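Local coordinates for protein tryptophan--tRNA ligase (Aeropyrum pernix, PDB 3A04) that catalyses the ATP-dependent attachment of L-tryptophan to its cognate tRNA, releasing AMP and diphosphate, at residues A[49-61]-A[237-249]. Numbering follows the deposited sequence.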
# COMPACT_ATOMS: atom_id res chain seq x y z
N ARG A 49 25.15 -12.66 -28.86
CA ARG A 49 26.22 -13.23 -28.03
C ARG A 49 25.75 -14.15 -26.95
O ARG A 49 26.57 -14.70 -26.16
CB ARG A 49 27.10 -12.12 -27.47
CG ARG A 49 27.86 -11.42 -28.58
CD ARG A 49 28.53 -10.12 -28.06
NE ARG A 49 29.04 -9.39 -29.20
CZ ARG A 49 29.86 -8.35 -29.16
NH1 ARG A 49 30.35 -7.87 -28.00
NH2 ARG A 49 30.22 -7.80 -30.32
N GLY A 50 24.42 -14.32 -26.89
CA GLY A 50 23.87 -15.22 -25.88
C GLY A 50 23.98 -14.64 -24.49
O GLY A 50 23.85 -15.35 -23.52
N ILE A 51 24.19 -13.31 -24.38
CA ILE A 51 24.15 -12.70 -23.03
C ILE A 51 22.66 -12.64 -22.61
O ILE A 51 22.31 -12.87 -21.46
CB ILE A 51 24.75 -11.26 -23.07
CG1 ILE A 51 26.29 -11.43 -23.27
CG2 ILE A 51 24.39 -10.44 -21.73
CD1 ILE A 51 27.04 -10.14 -23.74
N ILE A 52 21.82 -12.30 -23.54
CA ILE A 52 20.37 -12.56 -23.35
C ILE A 52 20.11 -14.01 -23.74
O ILE A 52 20.03 -14.34 -24.91
CB ILE A 52 19.59 -11.60 -24.19
CG1 ILE A 52 19.87 -10.16 -23.65
CG2 ILE A 52 18.06 -11.84 -24.00
CD1 ILE A 52 19.22 -9.19 -24.56
N PHE A 53 20.02 -14.88 -22.75
CA PHE A 53 20.06 -16.33 -23.04
C PHE A 53 18.67 -17.04 -22.94
O PHE A 53 18.50 -18.20 -23.41
CB PHE A 53 20.99 -17.01 -22.08
CG PHE A 53 20.54 -16.97 -20.66
CD1 PHE A 53 19.67 -17.95 -20.13
CD2 PHE A 53 21.00 -15.96 -19.81
CE1 PHE A 53 19.29 -17.91 -18.78
CE2 PHE A 53 20.64 -15.91 -18.51
CZ PHE A 53 19.78 -16.89 -17.96
N GLY A 54 17.68 -16.35 -22.33
CA GLY A 54 16.42 -17.00 -21.99
C GLY A 54 15.24 -16.08 -22.22
O GLY A 54 15.40 -14.83 -22.34
N HIS A 55 14.03 -16.69 -22.27
CA HIS A 55 12.80 -15.86 -22.29
C HIS A 55 11.67 -16.70 -21.67
O HIS A 55 11.77 -17.94 -21.60
CB HIS A 55 12.38 -15.43 -23.70
CG HIS A 55 11.56 -16.47 -24.40
ND1 HIS A 55 10.19 -16.43 -24.47
CD2 HIS A 55 11.94 -17.61 -25.06
CE1 HIS A 55 9.74 -17.50 -25.13
NE2 HIS A 55 10.79 -18.24 -25.48
N ARG A 56 10.63 -16.01 -21.20
CA ARG A 56 9.37 -16.71 -20.90
C ARG A 56 8.26 -15.87 -21.48
O ARG A 56 8.14 -14.68 -21.15
CB ARG A 56 9.22 -16.93 -19.40
CG ARG A 56 7.86 -17.71 -19.05
CD ARG A 56 7.86 -18.08 -17.60
NE ARG A 56 8.00 -16.89 -16.71
CZ ARG A 56 8.72 -16.88 -15.60
NH1 ARG A 56 9.33 -17.98 -15.17
NH2 ARG A 56 8.83 -15.75 -14.87
N ASP A 57 7.50 -16.43 -22.44
CA ASP A 57 6.34 -15.77 -23.05
C ASP A 57 6.66 -14.58 -23.95
O ASP A 57 5.75 -13.86 -24.39
CB ASP A 57 5.31 -15.35 -21.94
CG ASP A 57 4.55 -16.59 -21.30
OD1 ASP A 57 4.67 -17.72 -21.87
OD2 ASP A 57 3.84 -16.39 -20.28
N PHE A 58 7.95 -14.30 -24.24
CA PHE A 58 8.27 -13.18 -25.19
C PHE A 58 7.73 -13.43 -26.61
O PHE A 58 7.45 -12.51 -27.42
CB PHE A 58 9.83 -12.96 -25.19
CG PHE A 58 10.29 -11.67 -25.87
CD1 PHE A 58 9.64 -10.48 -25.62
CD2 PHE A 58 11.39 -11.69 -26.77
CE1 PHE A 58 10.08 -9.24 -26.26
CE2 PHE A 58 11.82 -10.53 -27.43
CZ PHE A 58 11.18 -9.30 -27.18
N ASP A 59 7.58 -14.70 -26.96
CA ASP A 59 6.80 -15.06 -28.19
C ASP A 59 5.40 -14.45 -28.29
O ASP A 59 5.03 -13.85 -29.33
CB ASP A 59 6.73 -16.59 -28.35
CG ASP A 59 6.11 -17.30 -27.15
OD1 ASP A 59 6.17 -16.81 -26.03
OD2 ASP A 59 5.60 -18.43 -27.35
N LYS A 60 4.65 -14.52 -27.19
CA LYS A 60 3.31 -13.88 -27.15
C LYS A 60 3.43 -12.39 -27.39
O LYS A 60 2.60 -11.79 -28.08
CB LYS A 60 2.65 -14.15 -25.77
CG LYS A 60 2.32 -15.65 -25.52
CD LYS A 60 1.85 -15.95 -24.10
CE LYS A 60 0.47 -15.37 -23.74
NZ LYS A 60 0.09 -15.60 -22.24
N ILE A 61 4.52 -11.78 -26.84
CA ILE A 61 4.67 -10.32 -27.05
C ILE A 61 4.86 -10.00 -28.52
O ILE A 61 4.27 -9.07 -29.05
CB ILE A 61 5.94 -9.77 -26.31
CG1 ILE A 61 5.92 -10.20 -24.85
CG2 ILE A 61 6.02 -8.22 -26.49
CD1 ILE A 61 4.65 -9.55 -24.09
N GLU A 237 -8.72 -7.79 -15.30
CA GLU A 237 -8.19 -8.81 -16.20
C GLU A 237 -6.73 -8.41 -16.59
O GLU A 237 -6.49 -7.34 -17.21
CB GLU A 237 -9.11 -8.90 -17.46
CG GLU A 237 -10.58 -9.42 -17.13
CD GLU A 237 -10.63 -10.55 -16.07
OE1 GLU A 237 -10.16 -11.66 -16.34
OE2 GLU A 237 -11.16 -10.32 -14.93
N LEU A 238 -5.79 -9.23 -16.19
CA LEU A 238 -4.35 -8.96 -16.37
C LEU A 238 -3.73 -10.13 -17.07
O LEU A 238 -4.07 -11.28 -16.81
CB LEU A 238 -3.67 -8.75 -15.02
CG LEU A 238 -4.20 -7.57 -14.20
CD1 LEU A 238 -3.73 -7.61 -12.72
CD2 LEU A 238 -3.88 -6.18 -14.88
N GLU A 239 -2.82 -9.84 -17.98
CA GLU A 239 -2.02 -10.87 -18.60
C GLU A 239 -0.72 -11.12 -17.78
O GLU A 239 -0.09 -10.18 -17.16
CB GLU A 239 -1.74 -10.50 -20.09
CG GLU A 239 -0.65 -11.48 -20.79
CD GLU A 239 -0.55 -11.43 -22.34
OE1 GLU A 239 -1.59 -11.81 -22.94
OE2 GLU A 239 0.57 -11.08 -22.97
N ARG A 240 -0.29 -12.38 -17.80
CA ARG A 240 0.97 -12.76 -17.18
C ARG A 240 2.15 -12.05 -17.92
O ARG A 240 2.19 -12.04 -19.15
CB ARG A 240 1.15 -14.29 -17.27
CG ARG A 240 0.21 -15.02 -16.27
CD ARG A 240 0.46 -16.59 -16.30
NE ARG A 240 0.11 -17.14 -17.60
CZ ARG A 240 -1.13 -17.43 -18.04
NH1 ARG A 240 -2.20 -17.29 -17.24
NH2 ARG A 240 -1.28 -17.92 -19.29
N PRO A 241 3.03 -11.36 -17.18
CA PRO A 241 4.11 -10.66 -17.94
C PRO A 241 5.15 -11.61 -18.51
O PRO A 241 5.50 -12.60 -17.88
CB PRO A 241 4.78 -9.78 -16.87
CG PRO A 241 4.38 -10.51 -15.49
CD PRO A 241 2.93 -10.91 -15.79
N ALA A 242 5.64 -11.28 -19.68
CA ALA A 242 6.78 -11.96 -20.33
C ALA A 242 8.11 -11.45 -19.76
O ALA A 242 8.12 -10.45 -19.05
CB ALA A 242 6.72 -11.76 -21.85
N SER A 243 9.20 -12.16 -20.01
CA SER A 243 10.48 -11.82 -19.52
C SER A 243 11.59 -12.24 -20.48
O SER A 243 11.42 -13.19 -21.30
CB SER A 243 10.70 -12.43 -18.13
OG SER A 243 10.28 -13.80 -18.07
N THR A 244 12.72 -11.54 -20.42
CA THR A 244 13.94 -12.01 -21.14
C THR A 244 14.95 -12.10 -20.03
O THR A 244 14.77 -11.40 -19.01
CB THR A 244 14.45 -11.09 -22.24
OG1 THR A 244 14.65 -9.76 -21.71
CG2 THR A 244 13.43 -10.96 -23.43
N TYR A 245 15.97 -12.95 -20.20
CA TYR A 245 16.90 -13.29 -19.09
C TYR A 245 18.31 -13.06 -19.54
O TYR A 245 18.68 -13.52 -20.63
CB TYR A 245 16.78 -14.75 -18.57
CG TYR A 245 15.46 -14.97 -17.95
CD1 TYR A 245 14.38 -15.35 -18.74
CD2 TYR A 245 15.27 -14.76 -16.58
CE1 TYR A 245 13.09 -15.52 -18.20
CE2 TYR A 245 13.97 -14.94 -16.02
CZ TYR A 245 12.92 -15.35 -16.84
OH TYR A 245 11.63 -15.48 -16.35
N HIS A 246 19.04 -12.26 -18.76
CA HIS A 246 20.41 -11.96 -19.14
C HIS A 246 21.38 -12.55 -18.10
O HIS A 246 21.04 -12.67 -16.94
CB HIS A 246 20.62 -10.44 -19.37
CG HIS A 246 20.20 -9.58 -18.20
ND1 HIS A 246 19.27 -8.58 -18.32
CD2 HIS A 246 20.58 -9.58 -16.91
CE1 HIS A 246 19.07 -8.01 -17.15
NE2 HIS A 246 19.87 -8.58 -16.27
N LYS A 247 22.60 -12.92 -18.52
CA LYS A 247 23.63 -13.30 -17.54
C LYS A 247 24.17 -12.03 -16.94
O LYS A 247 24.39 -11.09 -17.66
CB LYS A 247 24.80 -14.01 -18.24
CG LYS A 247 24.31 -15.14 -19.18
CD LYS A 247 25.35 -15.43 -20.28
CE LYS A 247 26.17 -16.65 -19.89
NZ LYS A 247 26.84 -17.11 -21.14
N LEU A 248 24.37 -11.98 -15.65
CA LEU A 248 24.93 -10.78 -15.03
C LEU A 248 26.45 -10.63 -15.36
O LEU A 248 27.21 -11.60 -15.36
CB LEU A 248 24.75 -10.87 -13.52
CG LEU A 248 23.31 -10.88 -12.89
CD1 LEU A 248 22.50 -12.04 -13.44
CD2 LEU A 248 23.39 -11.01 -11.34
N GLN A 249 26.87 -9.40 -15.60
CA GLN A 249 28.25 -9.12 -15.81
C GLN A 249 28.93 -9.12 -14.45
O GLN A 249 28.46 -8.47 -13.51
CB GLN A 249 28.46 -7.75 -16.47
CG GLN A 249 29.96 -7.51 -16.92
CD GLN A 249 30.20 -6.11 -17.51
OE1 GLN A 249 29.25 -5.32 -17.63
NE2 GLN A 249 31.48 -5.76 -17.79
O HOH W 1 7.72 -14.13 -17.34
O HOH W 2 2.09 -14.19 -20.77
O HOH W 3 1.44 -16.76 -20.20
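I51 O takes the backbone N-H of K247 in its carbonyl plane, at 3.0 Å, opening an antiparallel ladder between 52-56 and 242-246. I52 and H246 form a non-hydrogen-bonded pair. F53 and G54 then both face Y245: F53 N reaches Y245 O at 2.9 Å, nearly in line with the C=O, while G54 N makes a weak bond to the same oxygen, a classic beta bulge. With chi1 at 65°, F53 CG sits between the backbone N and carbonyl carbon, which sets the ring over Y245 CB; this carbon makes a CH-pi contact with one face, 4.1 Å from the centroid. K247 CG meets F53 CD2 obliquely. A serine in place of F53 would probably leave Y245 CB and the K247 chain without their apolar cover. G54 brings its backbone against the edge of the Y245 ring. R56 exchanges two backbone bonds with S243. Y245 OH lies over one face of the R56 guanidinium, whose plane stands 81° from that of the Y245 ring; D219 is salt-bridged to R56 NH2 and hydrogen-bonded to Y245 OH. One water links D57 OD2, itself salt-bridged to R226, with K60 NZ and R240 O. The F58 ring takes T244 CG2 over one face, and I61 CG1 presses tightly on A242 CB, 3.5 Å away. The pair joins 52-56, antiparallel to both its neighbours 27-28 and 242-246, to the parallel strands 242-246 and 210-215 of the Rossmann-like catalytic fold of class I aminoacyl-tRNA synthetases.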